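Local coordinates for DUF3829 family protein (Bacteroides vulgatus, PDB 4YJW) that is of unknown function but folds as an all-alpha protein and is probably made with a lipoprotein-type signal sequence, at residues 42-47 with 55-60; 103-108 with 124-129; 31-36 with 94-99. All coordinates share one frame; numbering follows the deposited sequence.

From the N terminus, the chain runs down helix 10-32, breaks, and restarts as helix 35-44. Segment 31-36 covers that break and meets 94-99, on helix 79-111, in interaction 3, which closes the longest of the three loops. Nested inside it, interaction 1 closes a short loop: 42-47 is met by the returning segment 55-60. The two share helix 35-44 and touch where Pro60 packs on Leu32 and Gln59 on Ile96. Interaction 2 follows in series, joining 103-108 to 124-129 on helix 121-159. It touches interaction 1 through Tyr103 with Pro55 and Arg127 with Leu45, but shares only helix 79-111 with interaction 3. Together they join helices 10-32, 35-44, 79-111 and 121-159 with a loop.

Interaction 1: residues 42-47 with 55-60; sequences LGYLDQ and PVVSQP
Pro55 lies over one face of the Tyr44 ring, an instance of the CH-pi contact by which a loop proline can settle on an aromatic side chain. Pro55 CG makes the closest approach, standing 3.7 Å from the centroid of the Tyr44 ring and 19° off the ring normal. It is displaced to one part of the rim, where Pro55 CG is 3.5 Å from Tyr44 CE2. Next to it, Pro55 CD is 3.9 Å from Tyr44 CG, so the CG-CD bond of the proline spans the ring from its hydroxyl half to its root. The second partner, Val57, comes obliquely to the CD2-CE2 side of the ring, with Val57 CG2 3.8 Å from Tyr44 CE2. The contact between the two segments is wholly apolar, and no hydrogen bond crosses it.

The ring of Tyr44 leaves the main chain beside the backbone N, with CG anti to the carbonyl carbon (chi1 -61°), and its CA-CB bond points toward the returning chain. Val57 points toward Tyr44 in turn, whereas its neighbour Val56 points away. The phenol ring of Tyr103 also touches Tyr44, and its OH is hydrogen-bonded to Pro55 O, a second tie to the same proline, made this time through its main chain.

The contact is a surface one, at the margin of the helical bundle. Just past Tyr44, Leu45 packs on Ile126 and Glu130 of helix 121-159 and on Tyr106 of helix 79-111. Val57 rests on Glu37 and Val41 of helix 35-44, and Val56 on Arg107, so the loop lies across both helix 35-44 and helix 79-111.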
ATOM      1  N   LEU A  42     -11.922   7.496   4.399  1.00 11.49           N
ATOM      2  CA  LEU A  42     -12.394   8.635   3.587  1.00  9.67           C
ATOM      3  C   LEU A  42     -13.735   9.166   4.114  1.00 13.56           C
ATOM      4  O   LEU A  42     -13.905  10.364   4.220  1.00 13.26           O
ATOM      5  CB  LEU A  42     -12.510   8.238   2.114  1.00 10.17           C
ATOM      6  CG  LEU A  42     -11.185   7.926   1.398  1.00 13.40           C
ATOM      7  CD1 LEU A  42     -11.451   7.415   0.003  1.00 15.78           C
ATOM      8  CD2 LEU A  42     -10.295   9.166   1.296  1.00 16.45           C
ATOM      9  N   GLY A  43     -14.636   8.274   4.516  1.00 11.81           N
ATOM     10  CA  GLY A  43     -15.912   8.698   5.095  1.00 13.21           C
ATOM     11  C   GLY A  43     -15.715   9.482   6.390  1.00 15.41           C
ATOM     12  O   GLY A  43     -16.402  10.488   6.615  1.00 14.60           O
ATOM     13  N   TYR A  44     -14.699   9.108   7.202  1.00 11.19           N
ATOM     14  CA  TYR A  44     -14.400   9.789   8.468  1.00 11.30           C
ATOM     15  C   TYR A  44     -13.847  11.195   8.219  1.00 14.46           C
ATOM     16  O   TYR A  44     -13.903  12.027   9.116  1.00 12.96           O
ATOM     17  CB  TYR A  44     -13.416   8.984   9.342  1.00 11.03           C
ATOM     18  CG  TYR A  44     -13.931   7.621   9.746  1.00 11.91           C
ATOM     19  CD1 TYR A  44     -15.287   7.412  10.008  1.00 13.58           C
ATOM     20  CD2 TYR A  44     -13.061   6.552   9.919  1.00 12.47           C
ATOM     21  CE1 TYR A  44     -15.773   6.151  10.361  1.00 14.53           C
ATOM     22  CE2 TYR A  44     -13.534   5.286  10.287  1.00 13.76           C
ATOM     23  CZ  TYR A  44     -14.890   5.093  10.512  1.00 17.57           C
ATOM     24  OH  TYR A  44     -15.387   3.846  10.865  1.00 17.45           O
ATOM     25  N   LEU A  45     -13.364  11.466   6.989  1.00 12.09           N
ATOM     26  CA  LEU A  45     -12.848  12.790   6.618  1.00 11.65           C
ATOM     27  C   LEU A  45     -13.970  13.733   6.149  1.00 15.47           C
ATOM     28  O   LEU A  45     -13.719  14.934   5.913  1.00 14.51           O
ATOM     29  CB  LEU A  45     -11.795  12.636   5.506  1.00 12.12           C
ATOM     30  CG  LEU A  45     -10.518  11.902   5.872  1.00 16.09           C
ATOM     31  CD1 LEU A  45      -9.801  11.470   4.596  1.00 18.73           C
ATOM     32  CD2 LEU A  45      -9.571  12.795   6.673  1.00 15.99           C
ATOM     33  N   ASP A  46     -15.212  13.210   6.031  1.00 12.12           N
ATOM     34  CA  ASP A  46     -16.334  14.025   5.557  1.00 12.93           C
ATOM     35  C   ASP A  46     -16.606  15.234   6.450  1.00 15.97           C
ATOM     36  O   ASP A  46     -16.508  15.167   7.671  1.00 15.04           O
ATOM     37  CB  ASP A  46     -17.621  13.194   5.430  1.00 14.75           C
ATOM     38  CG  ASP A  46     -18.690  13.954   4.670  1.00 16.79           C
ATOM     39  OD1 ASP A  46     -18.517  14.155   3.452  1.00 18.88           O
ATOM     40  OD2 ASP A  46     -19.631  14.451   5.315  1.00 16.33           O
ATOM     41  N   GLN A  47     -16.944  16.348   5.811  1.00 14.99           N
ATOM     42  CA  GLN A  47     -17.217  17.637   6.442  1.00 15.51           C
ATOM     43  C   GLN A  47     -18.366  17.570   7.467  1.00 18.59           C
ATOM     44  O   GLN A  47     -18.395  18.371   8.394  1.00 17.75           O
ATOM     45  CB  GLN A  47     -17.582  18.657   5.335  1.00 16.52           C
ATOM     46  CG  GLN A  47     -16.408  18.996   4.381  1.00 19.65           C
ATOM     47  CD  GLN A  47     -16.233  18.098   3.166  1.00 22.10           C
ATOM     48  OE1 GLN A  47     -16.646  16.926   3.134  1.00 17.74           O
ATOM     49  NE2 GLN A  47     -15.494  18.586   2.171  1.00 17.19           N
ATOM     50  N   PRO A  55     -13.175   8.041  14.856  1.00 15.50           N
ATOM     51  CA  PRO A  55     -12.505   6.967  15.594  1.00 15.21           C
ATOM     52  C   PRO A  55     -11.023   6.852  15.262  1.00 17.60           C
ATOM     53  O   PRO A  55     -10.577   7.335  14.227  1.00 15.68           O
ATOM     54  CB  PRO A  55     -13.267   5.720  15.143  1.00 17.39           C
ATOM     55  CG  PRO A  55     -13.656   6.018  13.722  1.00 21.24           C
ATOM     56  CD  PRO A  55     -13.798   7.539  13.604  1.00 17.37           C
ATOM     57  N   VAL A  56     -10.270   6.162  16.116  1.00 14.95           N
ATOM     58  CA  VAL A  56      -8.860   5.880  15.816  1.00 14.75           C
ATOM     59  C   VAL A  56      -8.855   4.776  14.748  1.00 17.03           C
ATOM     60  O   VAL A  56      -9.591   3.790  14.875  1.00 15.54           O
ATOM     61  CB  VAL A  56      -8.076   5.441  17.087  1.00 20.11           C
ATOM     62  CG1 VAL A  56      -6.698   4.862  16.729  1.00 20.55           C
ATOM     63  CG2 VAL A  56      -7.935   6.602  18.062  1.00 20.17           C
ATOM     64  N   VAL A  57      -8.039   4.935  13.712  1.00 15.48           N
ATOM     65  CA  VAL A  57      -7.891   3.899  12.670  1.00 13.80           C
ATOM     66  C   VAL A  57      -6.397   3.666  12.527  1.00 18.21           C
ATOM     67  O   VAL A  57      -5.719   4.496  11.943  1.00 16.35           O
ATOM     68  CB  VAL A  57      -8.577   4.241  11.319  1.00 15.82           C
ATOM     69  CG1 VAL A  57      -8.401   3.061  10.367  1.00 15.93           C
ATOM     70  CG2 VAL A  57     -10.082   4.517  11.540  1.00 15.33           C
ATOM     71  N   SER A  58      -5.903   2.564  13.076  1.00 16.90           N
ATOM     72  CA  SER A  58      -4.468   2.256  13.080  0.60 17.19           C
ATOM     73  C   SER A  58      -3.972   1.741  11.739  1.00 18.94           C
ATOM     74  O   SER A  58      -4.697   1.034  11.038  1.00 16.78           O
ATOM     75  CB  SER A  58      -4.157   1.224  14.162  0.60 20.86           C
ATOM     76  OG  SER A  58      -4.590   1.670  15.436  0.60 29.94           O
ATOM     77  N   GLN A  59      -2.711   2.077  11.393  1.00 16.38           N
ATOM     78  CA  GLN A  59      -2.107   1.571  10.165  1.00 16.42           C
ATOM     79  C   GLN A  59      -1.902   0.069  10.304  1.00 18.65           C
ATOM     80  O   GLN A  59      -1.379  -0.340  11.335  1.00 16.58           O
ATOM     81  CB  GLN A  59      -0.736   2.241   9.962  1.00 17.75           C
ATOM     82  CG  GLN A  59      -0.043   1.848   8.669  1.00 17.29           C
ATOM     83  CD  GLN A  59       1.337   2.440   8.620  1.00 23.02           C
ATOM     84  OE1 GLN A  59       1.573   3.559   9.063  1.00 22.46           O
ATOM     85  NE2 GLN A  59       2.285   1.668   8.149  1.00 27.62           N
ATOM     86  N   PRO A  60      -2.258  -0.757   9.305  1.00 17.29           N
ATOM     87  CA  PRO A  60      -1.955  -2.201   9.410  1.00 18.42           C
ATOM     88  C   PRO A  60      -0.442  -2.414   9.445  1.00 21.88           C
ATOM     89  O   PRO A  60       0.278  -1.686   8.775  1.00 20.93           O
ATOM     90  CB  PRO A  60      -2.603  -2.802   8.147  1.00 20.40           C
ATOM     91  CG  PRO A  60      -2.799  -1.681   7.220  1.00 24.78           C
ATOM     92  CD  PRO A  60      -2.916  -0.424   8.027  1.00 19.41           C
TER

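Interaction 2: residues 103-108 with 124-129; sequences YKTYRL and DKIRKE
Tyr106 and Ile126 form the tight centre of an antiparallel helix pair, in which helices 79-111 and 121-159 run side by side as two members of the bundle. The local axes approach to 10.4 Å at 152° between their N-to-C directions. Both residues are buried. The isoleucine crosses the root of the tyrosine at a slant, with Ile126 CD1 3.9 Å from Tyr106 CB and Ile126 CG2 4.0 Å from the same CB. The ring of Tyr106 leaves with CG anti to the backbone N (chi1 177°), which carries its hydroxyl past Ile126 to the next residue, Arg127.

The packing thins on the side of Thr105, an exposed residue: its methyl CG2 is 4.2 Å from Ile126 CD1, while its OG1 is hydrogen-bonded to Glu101 O of its own helix. At the far end of the tyrosine the contact is polar. Arg127 NH2 donates to Tyr106 OH at 2.8 Å, meeting the ring at its edge and near its plane, although the bond is bent. Each of the three guanidinium nitrogens has a partner, which would restrict the rotation of the group: besides NH2, NE donates to Leu45 O, and NH1 makes a salt bridge to Asp124, one turn earlier on the solvent side. There Arg127 NH1 lies 3.0 Å from Asp124 OD1, which it meets from above the carboxylate plane.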
ATOM      1  N   TYR A 103      -4.620  10.804   8.427  1.00 10.91           N
ATOM      2  CA  TYR A 103      -5.900  10.657   9.147  1.00 12.10           C
ATOM      3  C   TYR A 103      -5.678  10.865  10.659  1.00 14.70           C
ATOM      4  O   TYR A 103      -6.480  11.529  11.311  1.00 12.63           O
ATOM      5  CB  TYR A 103      -6.575   9.302   8.886  1.00 13.05           C
ATOM      6  CG  TYR A 103      -7.844   9.151   9.702  1.00 13.00           C
ATOM      7  CD1 TYR A 103      -8.936   9.997   9.488  1.00 13.83           C
ATOM      8  CD2 TYR A 103      -7.878   8.318  10.819  1.00 13.74           C
ATOM      9  CE1 TYR A 103     -10.046   9.981  10.330  1.00 12.77           C
ATOM     10  CE2 TYR A 103      -9.006   8.264  11.650  1.00 15.06           C
ATOM     11  CZ  TYR A 103     -10.085   9.102  11.403  1.00 13.84           C
ATOM     12  OH  TYR A 103     -11.179   9.082  12.235  1.00 15.48           O
ATOM     13  N   LYS A 104      -4.591  10.321  11.208  1.00 12.24           N
ATOM     14  CA  LYS A 104      -4.287  10.548  12.644  1.00 11.89           C
ATOM     15  C   LYS A 104      -4.159  12.070  12.915  1.00 16.25           C
ATOM     16  O   LYS A 104      -4.799  12.589  13.817  1.00 15.15           O
ATOM     17  CB  LYS A 104      -3.006   9.791  13.041  1.00 15.22           C
ATOM     18  CG  LYS A 104      -2.528  10.147  14.456  1.00 20.08           C
ATOM     19  CD  LYS A 104      -1.299   9.305  14.862  1.00 23.69           C
ATOM     20  CE  LYS A 104      -0.682   9.862  16.121  1.00 28.57           C
ATOM     21  NZ  LYS A 104       0.478   9.037  16.555  1.00 34.29           N
ATOM     22  N   THR A 105      -3.370  12.779  12.103  1.00 14.90           N
ATOM     23  CA  THR A 105      -3.189  14.238  12.206  1.00 14.57           C
ATOM     24  C   THR A 105      -4.537  14.937  12.146  1.00 16.90           C
ATOM     25  O   THR A 105      -4.827  15.788  12.984  1.00 15.77           O
ATOM     26  CB  THR A 105      -2.275  14.730  11.087  1.00 18.43           C
ATOM     27  OG1 THR A 105      -1.030  14.083  11.255  1.00 18.00           O
ATOM     28  CG2 THR A 105      -2.053  16.242  11.125  1.00 18.92           C
ATOM     29  N   TYR A 106      -5.326  14.604  11.119  1.00 12.24           N
ATOM     30  CA  TYR A 106      -6.652  15.171  10.900  1.00 11.60           C
ATOM     31  C   TYR A 106      -7.518  15.002  12.143  1.00 13.62           C
ATOM     32  O   TYR A 106      -8.103  15.972  12.594  1.00 12.77           O
ATOM     33  CB  TYR A 106      -7.319  14.493   9.683  1.00 11.84           C
ATOM     34  CG  TYR A 106      -8.734  14.973   9.433  1.00 12.94           C
ATOM     35  CD1 TYR A 106      -8.986  16.074   8.610  1.00 15.67           C
ATOM     36  CD2 TYR A 106      -9.827  14.291   9.965  1.00 13.45           C
ATOM     37  CE1 TYR A 106     -10.290  16.504   8.358  1.00 15.11           C
ATOM     38  CE2 TYR A 106     -11.136  14.724   9.732  1.00 13.62           C
ATOM     39  CZ  TYR A 106     -11.359  15.822   8.918  1.00 15.70           C
ATOM     40  OH  TYR A 106     -12.650  16.260   8.697  1.00 14.99           O
ATOM     41  N   ARG A 107      -7.643  13.767  12.663  1.00 11.98           N
ATOM     42  CA  ARG A 107      -8.501  13.519  13.836  1.00 12.14           C
ATOM     43  C   ARG A 107      -8.083  14.372  15.059  1.00 14.58           C
ATOM     44  O   ARG A 107      -8.947  14.990  15.690  1.00 12.90           O
ATOM     45  CB  ARG A 107      -8.491  12.032  14.191  1.00 10.79           C
ATOM     46  CG  ARG A 107      -9.265  11.714  15.486  1.00 13.93           C
ATOM     47  CD  ARG A 107      -9.290  10.212  15.743  1.00 15.07           C
ATOM     48  NE  ARG A 107      -9.858   9.923  17.063  1.00 14.24           N
ATOM     49  CZ  ARG A 107      -9.160   9.943  18.195  1.00 24.35           C
ATOM     50  NH1 ARG A 107      -7.863  10.237  18.181  1.00 16.99           N
ATOM     51  NH2 ARG A 107      -9.753   9.672  19.349  1.00 14.91           N
ATOM     52  N   LEU A 108      -6.784  14.461  15.345  1.00 14.58           N
ATOM     53  CA  LEU A 108      -6.286  15.243  16.489  1.00 15.45           C
ATOM     54  C   LEU A 108      -6.523  16.748  16.300  1.00 20.63           C
ATOM     55  O   LEU A 108      -6.896  17.437  17.258  1.00 20.15           O
ATOM     56  CB  LEU A 108      -4.797  14.953  16.711  1.00 16.17           C
ATOM     57  CG  LEU A 108      -4.446  13.463  17.033  1.00 19.78           C
ATOM     58  CD1 LEU A 108      -2.966  13.320  17.441  1.00 21.52           C
ATOM     59  CD2 LEU A 108      -5.366  12.871  18.135  1.00 21.83           C
ATOM     60  N   ASP A 124      -9.027  20.692   4.539  1.00 14.54           N
ATOM     61  CA  ASP A 124      -9.203  20.578   3.086  1.00 15.89           C
ATOM     62  C   ASP A 124      -7.939  20.054   2.407  1.00 19.08           C
ATOM     63  O   ASP A 124      -8.048  19.253   1.477  1.00 16.97           O
ATOM     64  CB  ASP A 124      -9.645  21.904   2.469  1.00 17.75           C
ATOM     65  CG  ASP A 124     -11.125  22.194   2.679  1.00 25.51           C
ATOM     66  OD1 ASP A 124     -11.908  21.224   2.944  1.00 22.58           O
ATOM     67  OD2 ASP A 124     -11.518  23.351   2.512  1.00 27.53           O
ATOM     68  N   LYS A 125      -6.740  20.471   2.883  1.00 17.56           N
ATOM     69  CA  LYS A 125      -5.476  19.962   2.311  1.00 18.62           C
ATOM     70  C   LYS A 125      -5.402  18.437   2.486  1.00 17.97           C
ATOM     71  O   LYS A 125      -5.035  17.708   1.558  1.00 17.64           O
ATOM     72  CB  LYS A 125      -4.288  20.649   3.007  1.00 23.53           C
ATOM     73  CG  LYS A 125      -2.920  20.251   2.457  1.00 33.18           C
ATOM     74  CD  LYS A 125      -1.819  21.109   3.083  1.00 43.68           C
ATOM     75  CE  LYS A 125      -0.426  20.683   2.658  1.00 52.86           C
ATOM     76  NZ  LYS A 125      -0.125  21.075   1.257  1.00 60.09           N
ATOM     77  N   ILE A 126      -5.729  17.962   3.698  1.00 13.08           N
ATOM     78  CA  ILE A 126      -5.702  16.536   4.029  1.00 13.92           C
ATOM     79  C   ILE A 126      -6.765  15.789   3.217  1.00 16.77           C
ATOM     80  O   ILE A 126      -6.451  14.744   2.646  1.00 14.97           O
ATOM     81  CB  ILE A 126      -5.863  16.289   5.564  1.00 15.54           C
ATOM     82  CG1 ILE A 126      -4.581  16.746   6.308  1.00 17.36           C
ATOM     83  CG2 ILE A 126      -6.164  14.785   5.844  1.00 14.46           C
ATOM     84  CD1 ILE A 126      -4.637  16.731   7.903  1.00 22.99           C
ATOM     85  N   ARG A 127      -7.990  16.324   3.123  1.00 14.75           N
ATOM     86  CA  ARG A 127      -9.048  15.635   2.333  1.00 13.98           C
ATOM     87  C   ARG A 127      -8.605  15.422   0.883  1.00 17.11           C
ATOM     88  O   ARG A 127      -8.811  14.340   0.321  1.00 15.73           O
ATOM     89  CB  ARG A 127     -10.369  16.442   2.355  1.00 14.90           C
ATOM     90  CG  ARG A 127     -11.060  16.381   3.721  1.00 13.91           C
ATOM     91  CD  ARG A 127     -12.090  17.490   3.845  1.00 16.65           C
ATOM     92  NE  ARG A 127     -12.654  17.456   5.192  1.00 15.34           N
ATOM     93  CZ  ARG A 127     -13.070  18.511   5.871  1.00 17.61           C
ATOM     94  NH1 ARG A 127     -13.005  19.731   5.332  1.00 15.59           N
ATOM     95  NH2 ARG A 127     -13.580  18.363   7.083  1.00 15.69           N
ATOM     96  N   LYS A 128      -8.029  16.453   0.253  1.00 15.21           N
ATOM     97  CA  LYS A 128      -7.616  16.331  -1.145  1.00 14.65           C
ATOM     98  C   LYS A 128      -6.508  15.276  -1.309  1.00 19.07           C
ATOM     99  O   LYS A 128      -6.541  14.460  -2.239  1.00 19.55           O
ATOM    100  CB  LYS A 128      -7.147  17.694  -1.688  1.00 17.29           C
ATOM    101  CG  LYS A 128      -8.282  18.730  -1.844  1.00 18.21           C
ATOM    102  CD  LYS A 128      -7.749  20.007  -2.522  1.00 25.60           C
ATOM    103  CE  LYS A 128      -6.945  20.860  -1.573  1.00 20.40           C
ATOM    104  NZ  LYS A 128      -6.581  22.167  -2.189  1.00 20.21           N
ATOM    105  N   GLU A 129      -5.536  15.288  -0.400  1.00 16.87           N
ATOM    106  CA  GLU A 129      -4.385  14.382  -0.451  1.00 17.68           C
ATOM    107  C   GLU A 129      -4.807  12.954  -0.161  1.00 19.14           C
ATOM    108  O   GLU A 129      -4.347  12.039  -0.847  1.00 19.16           O
ATOM    109  CB  GLU A 129      -3.311  14.840   0.531  1.00 20.17           C
ATOM    110  CG  GLU A 129      -1.996  14.064   0.440  1.00 36.16           C
ATOM    111  CD  GLU A 129      -1.166  14.142  -0.833  1.00 62.66           C
ATOM    112  OE1 GLU A 129      -1.253  15.159  -1.562  1.00 55.90           O
ATOM    113  OE2 GLU A 129      -0.390  13.188  -1.075  1.00 54.59           O
TER

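Interaction 3: residues 31-36 with 94-99; sequences DLVNEN and RSISAF
Ile96 and Leu32 carry most of this buried contact, where helix 79-111 faces the junction between helix 10-32 and helix 35-44. Ile96, whose CA-CB bond points toward the junction, loses the most surface. Its CG1 branch does the touching: Ile96 CG1 is 3.8 Å from Leu32 CG and 3.9 Å from Leu32 CD2, the two side chains passing at a slant. Leu32 holds its CG anti to the backbone N (chi1 -167°), and this swings the branched end over to Ile96. These values describe one of two modelled conformers of Leu32.

Beyond CG1 the isoleucine is folded rather than extended (chi2 -66°), which sets CD1 beside the backbone of the other segment. There Ile96 CD1 is modelled 3.2 Å from Leu32 O, a very short approach, and its exact value is doubtful because CD1 stands further from CG1 than a normal single bond. Val33 touches the isoleucine more lightly, through CG2. Leu137 of helix 121-159 and Gln59 of the loop also pack on Ile96, while Val33 packs on Ile38 and Leu92.

Val33 is the first residue to leave helical geometry after helix 10-32, and Asn34 follows at the N-cap of the next helix, its OD1 accepting from Glu37 N. The contact is thus an example of a helix break with an N-capped restart, packed against a long helix inside an all-alpha bundle.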
ATOM      1  N   ASP A  31      -3.196  -7.710   3.212  1.00 21.92           N
ATOM      2  CA  ASP A  31      -3.270  -7.061   4.530  1.00 22.36           C
ATOM      3  C   ASP A  31      -2.862  -5.593   4.530  1.00 26.45           C
ATOM      4  O   ASP A  31      -3.345  -4.842   5.387  1.00 27.89           O
ATOM      5  CB  ASP A  31      -2.422  -7.826   5.551  1.00 25.07           C
ATOM      6  CG  ASP A  31      -2.869  -9.260   5.799  1.00 37.48           C
ATOM      7  OD1 ASP A  31      -4.101  -9.496   5.887  1.00 40.60           O
ATOM      8  OD2 ASP A  31      -1.991 -10.137   5.934  1.00 41.94           O
ATOM      9  N   LEU A  32      -1.987  -5.171   3.601  1.00 19.25           N
ATOM     10  CA  LEU A  32      -1.523  -3.789   3.561  0.60 18.97           C
ATOM     11  C   LEU A  32      -2.571  -2.841   2.965  1.00 21.87           C
ATOM     12  O   LEU A  32      -2.746  -1.743   3.486  1.00 22.03           O
ATOM     13  CB  LEU A  32      -0.224  -3.717   2.752  0.60 19.74           C
ATOM     14  CG  LEU A  32       0.577  -2.445   2.842  0.60 24.54           C
ATOM     15  CD1 LEU A  32       1.381  -2.395   4.120  0.60 25.37           C
ATOM     16  CD2 LEU A  32       1.479  -2.308   1.635  0.60 26.33           C
ATOM     17  N   VAL A  33      -3.232  -3.254   1.874  1.00 16.52           N
ATOM     18  CA  VAL A  33      -4.221  -2.436   1.174  1.00 15.44           C
ATOM     19  C   VAL A  33      -5.602  -3.027   1.443  1.00 19.27           C
ATOM     20  O   VAL A  33      -6.064  -3.968   0.778  1.00 19.50           O
ATOM     21  CB  VAL A  33      -3.896  -2.288  -0.341  1.00 19.60           C
ATOM     22  CG1 VAL A  33      -4.906  -1.374  -1.047  1.00 20.04           C
ATOM     23  CG2 VAL A  33      -2.476  -1.763  -0.548  1.00 18.99           C
ATOM     24  N   ASN A  34      -6.234  -2.470   2.454  1.00 15.85           N
ATOM     25  CA  ASN A  34      -7.559  -2.871   2.913  1.00 15.77           C
ATOM     26  C   ASN A  34      -8.545  -1.876   2.336  1.00 18.73           C
ATOM     27  O   ASN A  34      -8.759  -0.810   2.913  1.00 16.82           O
ATOM     28  CB  ASN A  34      -7.572  -2.887   4.453  1.00 15.87           C
ATOM     29  CG  ASN A  34      -8.867  -3.370   5.043  1.00 23.37           C
ATOM     30  OD1 ASN A  34      -9.928  -3.325   4.410  1.00 18.82           O
ATOM     31  ND2 ASN A  34      -8.818  -3.754   6.310  1.00 20.46           N
ATOM     32  N   GLU A  35      -9.110  -2.204   1.169  1.00 14.74           N
ATOM     33  CA  GLU A  35      -9.977  -1.298   0.408  1.00 14.03           C
ATOM     34  C   GLU A  35     -11.153  -0.794   1.230  1.00 16.21           C
ATOM     35  O   GLU A  35     -11.470   0.395   1.147  1.00 15.66           O
ATOM     36  CB  GLU A  35     -10.470  -1.956  -0.894  1.00 16.39           C
ATOM     37  CG  GLU A  35      -9.329  -2.398  -1.812  1.00 25.20           C
ATOM     38  CD  GLU A  35      -8.581  -3.700  -1.524  1.00 40.82           C
ATOM     39  OE1 GLU A  35      -8.958  -4.448  -0.586  1.00 23.89           O
ATOM     40  OE2 GLU A  35      -7.618  -3.987  -2.273  1.00 25.26           O
ATOM     41  N   ASN A  36     -11.801  -1.671   2.015  1.00 13.49           N
ATOM     42  CA  ASN A  36     -12.964  -1.234   2.803  1.00 14.35           C
ATOM     43  C   ASN A  36     -12.547  -0.318   3.941  1.00 15.73           C
ATOM     44  O   ASN A  36     -13.268   0.655   4.227  1.00 15.36           O
ATOM     45  CB  ASN A  36     -13.767  -2.423   3.291  1.00 18.10           C
ATOM     46  CG  ASN A  36     -14.542  -3.052   2.159  1.00 28.85           C
ATOM     47  OD1 ASN A  36     -14.917  -2.390   1.175  1.00 28.96           O
ATOM     48  ND2 ASN A  36     -14.807  -4.324   2.272  1.00 25.17           N
ATOM     49  N   ARG A  94       5.314   4.077   1.326  1.00 21.22           N
ATOM     50  CA  ARG A  94       5.296   5.500   1.687  0.50 20.99           C
ATOM     51  C   ARG A  94       3.868   6.036   1.690  1.00 23.34           C
ATOM     52  O   ARG A  94       3.517   6.809   2.592  1.00 23.13           O
ATOM     53  CB  ARG A  94       6.163   6.328   0.731  0.50 24.03           C
ATOM     54  CG  ARG A  94       7.650   6.312   1.076  0.50 35.83           C
ATOM     55  CD  ARG A  94       8.441   7.002  -0.020  0.50 45.18           C
ATOM     56  NE  ARG A  94       9.854   7.173   0.314  0.50 52.54           N
ATOM     57  CZ  ARG A  94      10.483   8.345   0.336  0.50 67.06           C
ATOM     58  NH1 ARG A  94       9.825   9.466   0.063  0.50 59.06           N
ATOM     59  NH2 ARG A  94      11.771   8.405   0.641  0.50 49.74           N
ATOM     60  N   SER A  95       3.039   5.610   0.690  1.00 18.86           N
ATOM     61  CA  SER A  95       1.633   6.034   0.533  1.00 18.86           C
ATOM     62  C   SER A  95       0.766   5.506   1.663  1.00 19.20           C
ATOM     63  O   SER A  95      -0.117   6.238   2.143  1.00 16.17           O
ATOM     64  CB  SER A  95       1.060   5.611  -0.818  1.00 21.13           C
ATOM     65  OG  SER A  95       1.662   6.359  -1.863  1.00 27.68           O
ATOM     66  N   ILE A  96       1.028   4.257   2.114  1.00 13.46           N
ATOM     67  CA  ILE A  96       0.295   3.653   3.241  1.00 13.35           C
ATOM     68  C   ILE A  96       0.568   4.470   4.476  1.00 14.88           C
ATOM     69  O   ILE A  96      -0.363   4.850   5.193  1.00 14.74           O
ATOM     70  CB  ILE A  96       0.662   2.147   3.450  1.00 16.76           C
ATOM     71  CG1 ILE A  96      -0.039   1.242   2.400  1.00 18.38           C
ATOM     72  CG2 ILE A  96       0.294   1.670   4.883  1.00 16.95           C
ATOM     73  CD1 ILE A  96      -1.729   1.160   2.516  1.00 20.98           C
ATOM     74  N   SER A  97       1.849   4.798   4.706  1.00 13.01           N
ATOM     75  CA  SER A  97       2.243   5.574   5.883  1.00 13.02           C
ATOM     76  C   SER A  97       1.550   6.941   5.877  1.00 17.35           C
ATOM     77  O   SER A  97       0.896   7.302   6.857  1.00 16.85           O
ATOM     78  CB  SER A  97       3.759   5.749   5.905  1.00 15.94           C
ATOM     79  OG  SER A  97       4.140   6.450   7.077  1.00 21.29           O
ATOM     80  N   ALA A  98       1.594   7.623   4.737  1.00 14.89           N
ATOM     81  CA  ALA A  98       0.991   8.949   4.592  1.00 14.68           C
ATOM     82  C   ALA A  98      -0.516   8.887   4.812  1.00 17.22           C
ATOM     83  O   ALA A  98      -1.053   9.772   5.483  1.00 15.94           O
ATOM     84  CB  ALA A  98       1.293   9.514   3.213  1.00 16.47           C
ATOM     85  N   PHE A  99      -1.203   7.887   4.213  1.00 13.43           N
ATOM     86  CA  PHE A  99      -2.656   7.769   4.310  1.00 13.03           C
ATOM     87  C   PHE A  99      -3.115   7.663   5.767  1.00 16.91           C
ATOM     88  O   PHE A  99      -4.010   8.411   6.191  1.00 14.88           O
ATOM     89  CB  PHE A  99      -3.171   6.569   3.488  1.00 13.48           C
ATOM     90  CG  PHE A  99      -4.683   6.526   3.426  1.00 12.63           C
ATOM     91  CD1 PHE A  99      -5.383   7.349   2.543  1.00 14.04           C
ATOM     92  CD2 PHE A  99      -5.411   5.684   4.274  1.00 12.65           C
ATOM     93  CE1 PHE A  99      -6.791   7.290   2.476  1.00 13.64           C
ATOM     94  CE2 PHE A  99      -6.812   5.655   4.235  1.00 14.25           C
ATOM     95  CZ  PHE A  99      -7.492   6.440   3.314  1.00 12.27           C
TER